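Local coordinates for protein peptidase S15/CocE/NonD (Thaumarchaeota archaeon SCGC AB-539-E09, PDB 4PF1) that acts as an aminopeptidase, a serine peptidase of the S15 family and alpha/beta hydrolase fold that probably trims residues from the amino end of peptides, at residues 500-511 and 524-535; 342-350 and 376-385. All coordinates share one frame; numbering follows the deposited sequence.

How the contacts relate
Contact 2 comes first along the chain and closes before contact 1 opens; their centres lie about 23 Å apart. Contact 2 sets the start of helix 347-365 against strands 375-379 and 384-388, at one end of the ten-strand mixed sheet of the alpha/beta hydrolase fold. Contact 1 pairs strands 502-510 and 525-534 in a separate four-strand antiparallel sheet of the C-terminal, non-catalytic region. The two meet where Leu528 CD1 packs 4.2 Å from Thr380 OG1. His564 of strand 562-566 also joins them, its ring hydrogen-bonded to both Thr380 and Asp509. Contact 2 thus marks the edge of the hydrolase sheet against which the beta-rich C-terminal part is fitted.

Contact 1 (500-511 and 524-535); sequences DADWVVKIIDVW and YQQMLSADIFRG
A classic beta bulge interrupts the antiparallel pairing of strand 502-510 with strand 525-534: Ile507 faces both Leu528 and Ser529. Its carbonyl oxygen takes Leu528 N at 2.9 Å and, more weakly, Ser529 N at 3.3 Å, and the register shifts by one residue where the second strand turns its corner. The hydroxyl of Ser529 is satisfied by Pro560 O.

At one end Arg534 grips its non-hydrogen-bonded partner Asp502 side-on. NE meets OD1 of Asp502 at 2.9 Å, NH2 meets OD2 of Asp502 at 2.8 Å, both on syn lone pairs, and the two flat groups lie only 4° from coplanar. Bends at chi2 and chi3 of the arginine turn its guanidinium back toward the carboxylate, and Asp585 holds NH1. With an alanine here, the buried carboxylate of Asp502 would probably be left without its two-pronged cationic mate, and Asp585 would lose the same partner. Beside the salt bridge, Val504 CG2 touches Ile532 CD1 at 3.7 Å, branched side chains well suited to a buried strand. Farther along, Lys506 lays its CD against Met527 SD and carries its amine on to Gln461 and Gln577.

The other end is aromatic. Tyr524 sets CD2 over one face of the Trp511 ring, 3.5 Å from Trp511 NE1. That indole N-H points within its ring plane to a lone pair of Gln526 OE1 at 3.2 Å, in a nearly straight bond (168°). Gln526 reaches it with CG anti to the backbone N (chi1 -176°), and its CB lies over a face of Tyr524. Antiparallel strands paired within a four-strand sheet are consistent with the jelly-roll-like C-terminal domain of S15 peptidases.

Contact 2 (342-350 and 376-385); sequences QFEGDTGGW and LSYETGANAW. With GOL (glycerol), chain H.
The hydroxyl of Tyr378 is gripped by two groups: it accepts the backbone N-H of Glu344, N to OH 3.2 Å and nearly straight (169°), and donates to OD1 of Asn383 at 2.9 Å, in the plane of that amide and on a lone pair. A tyrosine suits the place because the hydroxyl at the far end of its ring can accept one hydrogen bond and donate another. Asn383 also holds a glycerol, probably from the crystallisation liquor, with its ND2 2.7 Å from O2 of the glycerol and its OD1 bonded to O1. The same OD1 lies at the edge of the Phe343 ring. Asn383 takes a positive phi (57°), readily tolerated by asparagine, in the G1 beta bulge facing Glu379. Glu344 leans its CG on Asn383 CB and sends OE2 to Asp346 N of the second subunit.

Aromatic and methyl surfaces continue the contact. Thr347 offers CG2 to Tyr378 CE2 at 3.7 Å, while its hydroxyl, set between the backbone N and the carbonyl carbon (chi1 62°), is left to Ala335 O and Trp326. Trp350 and Trp385 form an offset face-to-face stack, Trp350 CE3 lying 3.4 Å from Trp385 NE1. The opposite face of Trp385 is covered by Tyr378 CD2, so this indole is sandwiched between the two.

Asp346 caps helix 347-365 through Gly349 N, and the first turn of that helix packs on strands 375-379 and 384-388. Strand 375-379 lies between strand 319-324 and the edge strand 384-388, and Val322 of strand 319-324 touches both Leu376 and Trp385.

Contact 1 (500-511 and 524-535)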
loop_
_atom_site.group_PDB
_atom_site.type_symbol
_atom_site.label_atom_id
_atom_site.label_comp_id
_atom_site.label_asym_id
_atom_site.label_seq_id
_atom_site.Cartn_x
_atom_site.Cartn_y
_atom_site.Cartn_z
ATOM N N ASP A 500 -13.894 -43.932 7.901
ATOM C CA ASP A 500 -13.722 -43.060 6.733
ATOM C C ASP A 500 -12.659 -42.010 7.056
ATOM O O ASP A 500 -12.394 -41.759 8.234
ATOM C CB ASP A 500 -15.054 -42.402 6.300
ATOM C CG ASP A 500 -15.103 -41.971 4.831
ATOM O OD1 ASP A 500 -14.024 -41.874 4.197
ATOM O OD2 ASP A 500 -16.212 -41.708 4.328
ATOM N N ALA A 501 -11.995 -41.453 6.018
ATOM C CA ALA A 501 -10.931 -40.457 6.199
ATOM C C ALA A 501 -10.587 -39.752 4.915
ATOM O O ALA A 501 -10.662 -40.347 3.847
ATOM C CB ALA A 501 -9.670 -41.119 6.752
ATOM N N ASP A 502 -10.161 -38.491 5.029
ATOM C CA ASP A 502 -9.613 -37.700 3.933
ATOM C C ASP A 502 -8.118 -37.624 4.133
ATOM O O ASP A 502 -7.669 -37.505 5.275
ATOM C CB ASP A 502 -10.220 -36.283 3.907
ATOM C CG ASP A 502 -11.568 -36.176 3.227
ATOM O OD1 ASP A 502 -11.989 -37.159 2.585
ATOM O OD2 ASP A 502 -12.205 -35.113 3.346
ATOM N N TRP A 503 -7.338 -37.734 3.055
ATOM C CA TRP A 503 -5.892 -37.650 3.173
ATOM C C TRP A 503 -5.365 -36.568 2.239
ATOM O O TRP A 503 -5.505 -36.674 1.019
ATOM C CB TRP A 503 -5.217 -39.011 2.904
ATOM C CG TRP A 503 -5.687 -40.120 3.807
ATOM C CD1 TRP A 503 -6.607 -41.082 3.511
ATOM C CD2 TRP A 503 -5.273 -40.363 5.160
ATOM N NE1 TRP A 503 -6.778 -41.923 4.586
ATOM C CE2 TRP A 503 -5.974 -41.504 5.613
ATOM C CE3 TRP A 503 -4.353 -39.744 6.027
ATOM C CZ2 TRP A 503 -5.791 -42.036 6.898
ATOM C CZ3 TRP A 503 -4.171 -40.272 7.300
ATOM C CH2 TRP A 503 -4.895 -41.395 7.729
ATOM N N VAL A 504 -4.821 -35.495 2.830
ATOM C CA VAL A 504 -4.241 -34.363 2.104
ATOM C C VAL A 504 -2.728 -34.555 2.051
ATOM O O VAL A 504 -2.097 -34.725 3.096
ATOM C CB VAL A 504 -4.613 -32.998 2.757
ATOM C CG1 VAL A 504 -4.015 -31.827 1.978
ATOM C CG2 VAL A 504 -6.120 -32.836 2.906
ATOM N N VAL A 505 -2.148 -34.555 0.842
ATOM C CA VAL A 505 -0.704 -34.687 0.672
ATOM C C VAL A 505 -0.188 -33.416 0.004
ATOM O O VAL A 505 -0.690 -33.038 -1.052
ATOM C CB VAL A 505 -0.291 -35.973 -0.114
ATOM C CG1 VAL A 505 1.227 -36.049 -0.288
ATOM C CG2 VAL A 505 -0.810 -37.235 0.576
ATOM N N LYS A 506 0.802 -32.750 0.632
ATOM C CA LYS A 506 1.390 -31.521 0.088
ATOM C C LYS A 506 2.879 -31.674 -0.177
ATOM O O LYS A 506 3.604 -32.174 0.689
ATOM C CB LYS A 506 1.203 -30.337 1.049
ATOM C CG LYS A 506 -0.187 -30.121 1.602
ATOM C CD LYS A 506 -0.145 -28.919 2.525
ATOM C CE LYS A 506 -1.278 -28.891 3.495
ATOM N NZ LYS A 506 -0.977 -28.008 4.656
ATOM N N ILE A 507 3.349 -31.194 -1.343
ATOM C CA ILE A 507 4.780 -31.116 -1.663
ATOM C C ILE A 507 5.159 -29.650 -1.530
ATOM O O ILE A 507 4.475 -28.786 -2.084
ATOM C CB ILE A 507 5.148 -31.713 -3.056
ATOM C CG1 ILE A 507 5.014 -33.247 -3.046
ATOM C CG2 ILE A 507 6.575 -31.281 -3.496
ATOM C CD1 ILE A 507 5.002 -33.853 -4.382
ATOM N N ILE A 508 6.207 -29.364 -0.766
ATOM C CA ILE A 508 6.601 -27.994 -0.476
ATOM C C ILE A 508 8.089 -27.760 -0.755
ATOM O O ILE A 508 8.924 -28.632 -0.492
ATOM C CB ILE A 508 6.241 -27.688 1.017
ATOM C CG1 ILE A 508 4.719 -27.492 1.209
ATOM C CG2 ILE A 508 7.032 -26.514 1.599
ATOM C CD1 ILE A 508 4.157 -28.193 2.438
ATOM N N ASP A 509 8.410 -26.559 -1.265
ATOM C CA ASP A 509 9.775 -26.102 -1.415
ATOM C C ASP A 509 10.047 -25.152 -0.256
ATOM O O ASP A 509 9.462 -24.069 -0.205
ATOM C CB ASP A 509 10.000 -25.415 -2.783
ATOM C CG ASP A 509 11.421 -24.892 -3.004
ATOM O OD1 ASP A 509 12.035 -24.403 -2.033
ATOM O OD2 ASP A 509 11.891 -24.926 -4.154
ATOM N N VAL A 510 10.878 -25.577 0.703
ATOM C CA VAL A 510 11.247 -24.744 1.849
ATOM C C VAL A 510 12.405 -23.845 1.430
ATOM O O VAL A 510 13.494 -24.339 1.140
ATOM C CB VAL A 510 11.597 -25.566 3.123
ATOM C CG1 VAL A 510 11.796 -24.652 4.330
ATOM C CG2 VAL A 510 10.534 -26.611 3.416
ATOM N N TRP A 511 12.166 -22.532 1.389
ATOM C CA TRP A 511 13.177 -21.550 1.014
ATOM C C TRP A 511 14.281 -21.504 2.095
ATOM O O TRP A 511 14.016 -21.900 3.236
ATOM C CB TRP A 511 12.521 -20.174 0.799
ATOM C CG TRP A 511 11.763 -20.068 -0.501
ATOM C CD1 TRP A 511 10.774 -20.898 -0.948
ATOM C CD2 TRP A 511 11.937 -19.070 -1.516
ATOM N NE1 TRP A 511 10.322 -20.480 -2.175
ATOM C CE2 TRP A 511 11.020 -19.361 -2.551
ATOM C CE3 TRP A 511 12.779 -17.949 -1.652
ATOM C CZ2 TRP A 511 10.915 -18.571 -3.707
ATOM C CZ3 TRP A 511 12.675 -17.168 -2.796
ATOM C CH2 TRP A 511 11.750 -17.478 -3.805
ATOM N N TYR A 524 10.264 -19.580 4.217
ATOM C CA TYR A 524 9.019 -19.707 3.458
ATOM C C TYR A 524 8.787 -21.153 2.977
ATOM O O TYR A 524 9.621 -21.732 2.275
ATOM C CB TYR A 524 9.048 -18.693 2.289
ATOM C CG TYR A 524 7.989 -18.794 1.208
ATOM C CD1 TYR A 524 6.648 -19.003 1.532
ATOM C CD2 TYR A 524 8.294 -18.498 -0.118
ATOM C CE1 TYR A 524 5.659 -19.022 0.546
ATOM C CE2 TYR A 524 7.312 -18.492 -1.107
ATOM C CZ TYR A 524 5.997 -18.762 -0.774
ATOM O OH TYR A 524 5.041 -18.771 -1.762
ATOM N N GLN A 525 7.679 -21.746 3.444
ATOM C CA GLN A 525 7.264 -23.103 3.098
ATOM C C GLN A 525 6.285 -23.030 1.924
ATOM O O GLN A 525 5.070 -23.185 2.094
ATOM C CB GLN A 525 6.645 -23.815 4.314
ATOM C CG GLN A 525 7.680 -24.254 5.350
ATOM C CD GLN A 525 7.075 -25.023 6.502
ATOM O OE1 GLN A 525 5.965 -25.548 6.422
ATOM N NE2 GLN A 525 7.825 -25.154 7.588
ATOM N N GLN A 526 6.829 -22.732 0.739
ATOM C CA GLN A 526 6.070 -22.550 -0.492
ATOM C C GLN A 526 5.439 -23.850 -0.965
ATOM O O GLN A 526 6.159 -24.763 -1.380
ATOM C CB GLN A 526 6.987 -21.989 -1.590
ATOM C CG GLN A 526 6.268 -21.678 -2.907
ATOM C CD GLN A 526 7.090 -22.076 -4.104
ATOM O OE1 GLN A 526 8.278 -21.735 -4.227
ATOM N NE2 GLN A 526 6.470 -22.804 -5.020
ATOM N N MET A 527 4.092 -23.915 -0.965
ATOM C CA MET A 527 3.388 -25.078 -1.494
ATOM C C MET A 527 3.654 -25.159 -2.999
ATOM O O MET A 527 3.700 -24.120 -3.669
ATOM C CB MET A 527 1.888 -25.014 -1.187
ATOM C CG MET A 527 1.209 -26.372 -1.294
ATOM S SD MET A 527 -0.327 -26.473 -0.354
ATOM C CE MET A 527 -1.419 -25.496 -1.417
ATOM N N LEU A 528 3.913 -26.371 -3.510
ATOM C CA LEU A 528 4.294 -26.565 -4.909
ATOM C C LEU A 528 3.326 -27.501 -5.648
ATOM O O LEU A 528 2.973 -27.233 -6.798
ATOM C CB LEU A 528 5.735 -27.115 -4.962
ATOM C CG LEU A 528 6.370 -27.262 -6.337
ATOM C CD1 LEU A 528 6.828 -25.915 -6.884
ATOM C CD2 LEU A 528 7.525 -28.222 -6.284
ATOM N N SER A 529 2.925 -28.600 -5.000
ATOM C CA SER A 529 1.987 -29.576 -5.555
ATOM C C SER A 529 1.266 -30.255 -4.416
ATOM O O SER A 529 1.911 -30.847 -3.555
ATOM C CB SER A 529 2.716 -30.597 -6.424
ATOM O OG SER A 529 1.837 -31.603 -6.895
ATOM N N ALA A 530 -0.066 -30.129 -4.371
ATOM C CA ALA A 530 -0.853 -30.700 -3.286
ATOM C C ALA A 530 -2.237 -31.129 -3.744
ATOM O O ALA A 530 -2.842 -30.471 -4.593
ATOM C CB ALA A 530 -0.980 -29.690 -2.155
ATOM N N ASP A 531 -2.751 -32.223 -3.166
ATOM C CA ASP A 531 -4.105 -32.686 -3.448
ATOM C C ASP A 531 -4.677 -33.491 -2.285
ATOM O O ASP A 531 -3.990 -33.733 -1.290
ATOM C CB ASP A 531 -4.196 -33.471 -4.770
ATOM C CG ASP A 531 -5.385 -33.027 -5.616
ATOM O OD1 ASP A 531 -6.454 -32.727 -5.030
ATOM O OD2 ASP A 531 -5.234 -32.939 -6.850
ATOM N N ILE A 532 -5.959 -33.856 -2.399
ATOM C CA ILE A 532 -6.716 -34.562 -1.365
ATOM C C ILE A 532 -7.375 -35.816 -1.950
ATOM O O ILE A 532 -7.781 -35.825 -3.115
ATOM C CB ILE A 532 -7.769 -33.586 -0.732
ATOM C CG1 ILE A 532 -8.608 -34.261 0.394
ATOM C CG2 ILE A 532 -8.660 -32.930 -1.806
ATOM C CD1 ILE A 532 -9.455 -33.294 1.255
ATOM N N PHE A 533 -7.487 -36.868 -1.130
ATOM C CA PHE A 533 -8.141 -38.107 -1.521
ATOM C C PHE A 533 -9.205 -38.468 -0.486
ATOM O O PHE A 533 -8.898 -38.547 0.704
ATOM C CB PHE A 533 -7.105 -39.248 -1.662
ATOM C CG PHE A 533 -7.622 -40.497 -2.345
ATOM C CD1 PHE A 533 -8.486 -41.366 -1.685
ATOM C CD2 PHE A 533 -7.205 -40.829 -3.628
ATOM C CE1 PHE A 533 -8.972 -42.512 -2.320
ATOM C CE2 PHE A 533 -7.671 -41.988 -4.252
ATOM C CZ PHE A 533 -8.556 -42.820 -3.597
ATOM N N ARG A 534 -10.452 -38.703 -0.935
ATOM C CA ARG A 534 -11.526 -39.130 -0.035
ATOM C C ARG A 534 -11.452 -40.651 0.101
ATOM O O ARG A 534 -11.722 -41.377 -0.861
ATOM C CB ARG A 534 -12.903 -38.649 -0.525
ATOM C CG ARG A 534 -14.013 -38.853 0.506
ATOM C CD ARG A 534 -14.987 -37.698 0.525
ATOM N NE ARG A 534 -14.509 -36.588 1.351
ATOM C CZ ARG A 534 -15.160 -35.438 1.501
ATOM N NH1 ARG A 534 -16.310 -35.230 0.871
ATOM N NH2 ARG A 534 -14.661 -34.482 2.273
ATOM N N GLY A 535 -11.010 -41.096 1.281
ATOM C CA GLY A 535 -10.731 -42.490 1.630
ATOM C C GLY A 535 -11.781 -43.535 1.320
ATOM O O GLY A 535 -11.432 -44.698 1.102
#

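Contact 2 (342-350 and 376-385)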
loop_
_atom_site.group_PDB
_atom_site.type_symbol
_atom_site.label_atom_id
_atom_site.label_comp_id
_atom_site.label_asym_id
_atom_site.label_seq_id
_atom_site.Cartn_x
_atom_site.Cartn_y
_atom_site.Cartn_z
ATOM N N GLN A 342 8.396 -14.627 -8.216
ATOM C CA GLN A 342 8.645 -13.722 -9.339
ATOM C C GLN A 342 9.215 -14.491 -10.525
ATOM O O GLN A 342 10.198 -15.221 -10.383
ATOM C CB GLN A 342 9.576 -12.578 -8.923
ATOM C CG GLN A 342 8.919 -11.605 -7.949
ATOM C CD GLN A 342 9.892 -10.597 -7.404
ATOM O OE1 GLN A 342 10.838 -10.933 -6.687
ATOM N NE2 GLN A 342 9.651 -9.330 -7.697
ATOM N N PHE A 343 8.562 -14.358 -11.689
ATOM C CA PHE A 343 8.951 -15.066 -12.909
ATOM C C PHE A 343 9.716 -14.131 -13.854
ATOM O O PHE A 343 9.711 -12.913 -13.653
ATOM C CB PHE A 343 7.707 -15.685 -13.592
ATOM C CG PHE A 343 6.795 -16.441 -12.640
ATOM C CD1 PHE A 343 7.296 -17.453 -11.821
ATOM C CD2 PHE A 343 5.443 -16.129 -12.549
ATOM C CE1 PHE A 343 6.462 -18.127 -10.923
ATOM C CE2 PHE A 343 4.610 -16.806 -11.651
ATOM C CZ PHE A 343 5.123 -17.807 -10.852
ATOM N N GLU A 344 10.427 -14.701 -14.841
ATOM C CA GLU A 344 11.245 -13.908 -15.757
ATOM C C GLU A 344 10.384 -13.240 -16.836
ATOM O O GLU A 344 10.191 -13.792 -17.923
ATOM C CB GLU A 344 12.370 -14.756 -16.372
ATOM C CG GLU A 344 13.571 -14.917 -15.454
ATOM C CD GLU A 344 14.399 -13.660 -15.266
ATOM O OE1 GLU A 344 15.209 -13.341 -16.166
ATOM O OE2 GLU A 344 14.238 -12.993 -14.219
ATOM N N GLY A 345 9.868 -12.058 -16.502
ATOM C CA GLY A 345 9.028 -11.258 -17.385
ATOM C C GLY A 345 7.583 -11.703 -17.406
ATOM O O GLY A 345 7.194 -12.605 -16.655
ATOM N N ASP A 346 6.774 -11.071 -18.270
ATOM C CA ASP A 346 5.365 -11.421 -18.430
ATOM C C ASP A 346 5.255 -12.712 -19.254
ATOM O O ASP A 346 5.174 -12.663 -20.485
ATOM C CB ASP A 346 4.573 -10.251 -19.071
ATOM C CG ASP A 346 3.103 -10.539 -19.340
ATOM O OD1 ASP A 346 2.599 -11.572 -18.850
ATOM O OD2 ASP A 346 2.468 -9.743 -20.058
ATOM N N THR A 347 5.253 -13.865 -18.555
ATOM C CA THR A 347 5.180 -15.204 -19.158
ATOM C C THR A 347 3.849 -15.426 -19.907
ATOM O O THR A 347 3.820 -16.171 -20.886
ATOM C CB THR A 347 5.387 -16.284 -18.084
ATOM O OG1 THR A 347 4.337 -16.196 -17.122
ATOM C CG2 THR A 347 6.741 -16.175 -17.392
ATOM N N GLY A 348 2.774 -14.797 -19.417
ATOM C CA GLY A 348 1.444 -14.874 -20.013
ATOM C C GLY A 348 1.410 -14.192 -21.363
ATOM O O GLY A 348 1.090 -14.824 -22.376
ATOM N N GLY A 349 1.813 -12.920 -21.375
ATOM C CA GLY A 349 1.932 -12.118 -22.591
ATOM C C GLY A 349 2.949 -12.679 -23.572
ATOM O O GLY A 349 2.735 -12.610 -24.787
ATOM N N TRP A 350 4.058 -13.271 -23.049
ATOM C CA TRP A 350 5.098 -13.893 -23.882
ATOM C C TRP A 350 4.526 -15.089 -24.641
ATOM O O TRP A 350 4.830 -15.261 -25.818
ATOM C CB TRP A 350 6.318 -14.334 -23.042
ATOM C CG TRP A 350 7.381 -15.026 -23.851
ATOM C CD1 TRP A 350 8.396 -14.437 -24.542
ATOM C CD2 TRP A 350 7.478 -16.436 -24.119
ATOM N NE1 TRP A 350 9.122 -15.389 -25.225
ATOM C CE2 TRP A 350 8.577 -16.624 -24.985
ATOM C CE3 TRP A 350 6.738 -17.563 -23.711
ATOM C CZ2 TRP A 350 8.966 -17.892 -25.439
ATOM C CZ3 TRP A 350 7.113 -18.815 -24.176
ATOM C CH2 TRP A 350 8.218 -18.972 -25.022
ATOM N N LEU A 376 5.712 -27.500 -24.143
ATOM C CA LEU A 376 6.374 -26.256 -23.785
ATOM C C LEU A 376 6.146 -26.060 -22.294
ATOM O O LEU A 376 5.019 -25.809 -21.871
ATOM C CB LEU A 376 5.822 -25.089 -24.633
ATOM C CG LEU A 376 6.518 -23.725 -24.499
ATOM C CD1 LEU A 376 7.998 -23.803 -24.886
ATOM C CD2 LEU A 376 5.821 -22.688 -25.349
ATOM N N SER A 377 7.182 -26.332 -21.490
ATOM C CA SER A 377 7.066 -26.312 -20.036
ATOM C C SER A 377 7.950 -25.250 -19.399
ATOM O O SER A 377 9.142 -25.161 -19.703
ATOM C CB SER A 377 7.405 -27.687 -19.465
ATOM O OG SER A 377 7.495 -27.676 -18.050
ATOM N N TYR A 378 7.362 -24.456 -18.498
ATOM C CA TYR A 378 8.102 -23.459 -17.735
ATOM C C TYR A 378 8.523 -24.084 -16.429
ATOM O O TYR A 378 7.681 -24.593 -15.682
ATOM C CB TYR A 378 7.263 -22.199 -17.496
ATOM C CG TYR A 378 8.021 -21.062 -16.838
ATOM C CD1 TYR A 378 8.219 -21.033 -15.459
ATOM C CD2 TYR A 378 8.475 -19.979 -17.584
ATOM C CE1 TYR A 378 8.879 -19.969 -14.843
ATOM C CE2 TYR A 378 9.140 -18.910 -16.980
ATOM C CZ TYR A 378 9.332 -18.907 -15.607
ATOM O OH TYR A 378 9.951 -17.842 -15.004
ATOM N N GLU A 379 9.825 -24.063 -16.158
ATOM C CA GLU A 379 10.390 -24.634 -14.946
ATOM C C GLU A 379 10.550 -23.553 -13.890
ATOM O O GLU A 379 11.301 -22.596 -14.099
ATOM C CB GLU A 379 11.740 -25.302 -15.259
ATOM C CG GLU A 379 12.326 -26.104 -14.107
ATOM C CD GLU A 379 13.678 -26.735 -14.389
ATOM O OE1 GLU A 379 14.328 -26.351 -15.388
ATOM O OE2 GLU A 379 14.092 -27.613 -13.600
ATOM N N THR A 380 9.841 -23.701 -12.752
ATOM C CA THR A 380 9.939 -22.758 -11.634
ATOM C C THR A 380 11.267 -23.011 -10.901
ATOM O O THR A 380 11.871 -24.071 -11.066
ATOM C CB THR A 380 8.694 -22.827 -10.722
ATOM O OG1 THR A 380 8.391 -24.186 -10.401
ATOM C CG2 THR A 380 7.476 -22.156 -11.350
ATOM N N GLY A 381 11.755 -22.004 -10.185
ATOM C CA GLY A 381 13.058 -22.061 -9.532
ATOM C C GLY A 381 14.151 -21.628 -10.491
ATOM O O GLY A 381 14.844 -20.639 -10.242
ATOM N N ALA A 382 14.279 -22.353 -11.627
ATOM C CA ALA A 382 15.235 -22.047 -12.694
ATOM C C ALA A 382 14.730 -20.887 -13.572
ATOM O O ALA A 382 15.542 -20.178 -14.173
ATOM C CB ALA A 382 15.473 -23.282 -13.549
ATOM N N ASN A 383 13.379 -20.708 -13.648
ATOM C CA ASN A 383 12.686 -19.655 -14.416
ATOM C C ASN A 383 13.053 -19.698 -15.917
ATOM O O ASN A 383 13.525 -18.706 -16.480
ATOM C CB ASN A 383 12.948 -18.265 -13.812
ATOM C CG ASN A 383 12.318 -18.076 -12.459
ATOM O OD1 ASN A 383 11.092 -18.102 -12.304
ATOM N ND2 ASN A 383 13.145 -17.888 -11.445
ATOM N N ALA A 384 12.819 -20.853 -16.558
ATOM C CA ALA A 384 13.139 -21.041 -17.970
ATOM C C ALA A 384 12.110 -21.906 -18.679
ATOM O O ALA A 384 11.592 -22.864 -18.096
ATOM C CB ALA A 384 14.522 -21.662 -18.115
ATOM N N TRP A 385 11.818 -21.560 -19.946
ATOM C CA TRP A 385 10.920 -22.313 -20.818
ATOM C C TRP A 385 11.714 -23.418 -21.494
ATOM O O TRP A 385 12.832 -23.176 -21.957
ATOM C CB TRP A 385 10.280 -21.396 -21.877
ATOM C CG TRP A 385 9.151 -20.543 -21.375
ATOM C CD1 TRP A 385 9.187 -19.205 -21.121
ATOM C CD2 TRP A 385 7.791 -20.954 -21.178
ATOM N NE1 TRP A 385 7.941 -18.761 -20.736
ATOM C CE2 TRP A 385 7.065 -19.815 -20.759
ATOM C CE3 TRP A 385 7.120 -22.188 -21.263
ATOM C CZ2 TRP A 385 5.704 -19.870 -20.442
ATOM C CZ3 TRP A 385 5.768 -22.238 -20.960
ATOM C CH2 TRP A 385 5.075 -21.091 -20.554
HETATM C C1 GOL H . 10.475 -19.377 -8.489
HETATM O O1 GOL H . 10.030 -19.122 -9.816
HETATM C C2 GOL H . 11.259 -18.212 -7.929
HETATM O O2 GOL H . 11.988 -17.561 -8.973
HETATM C C3 GOL H . 10.340 -17.221 -7.255
HETATM O O3 GOL H . 11.066 -16.110 -6.742
#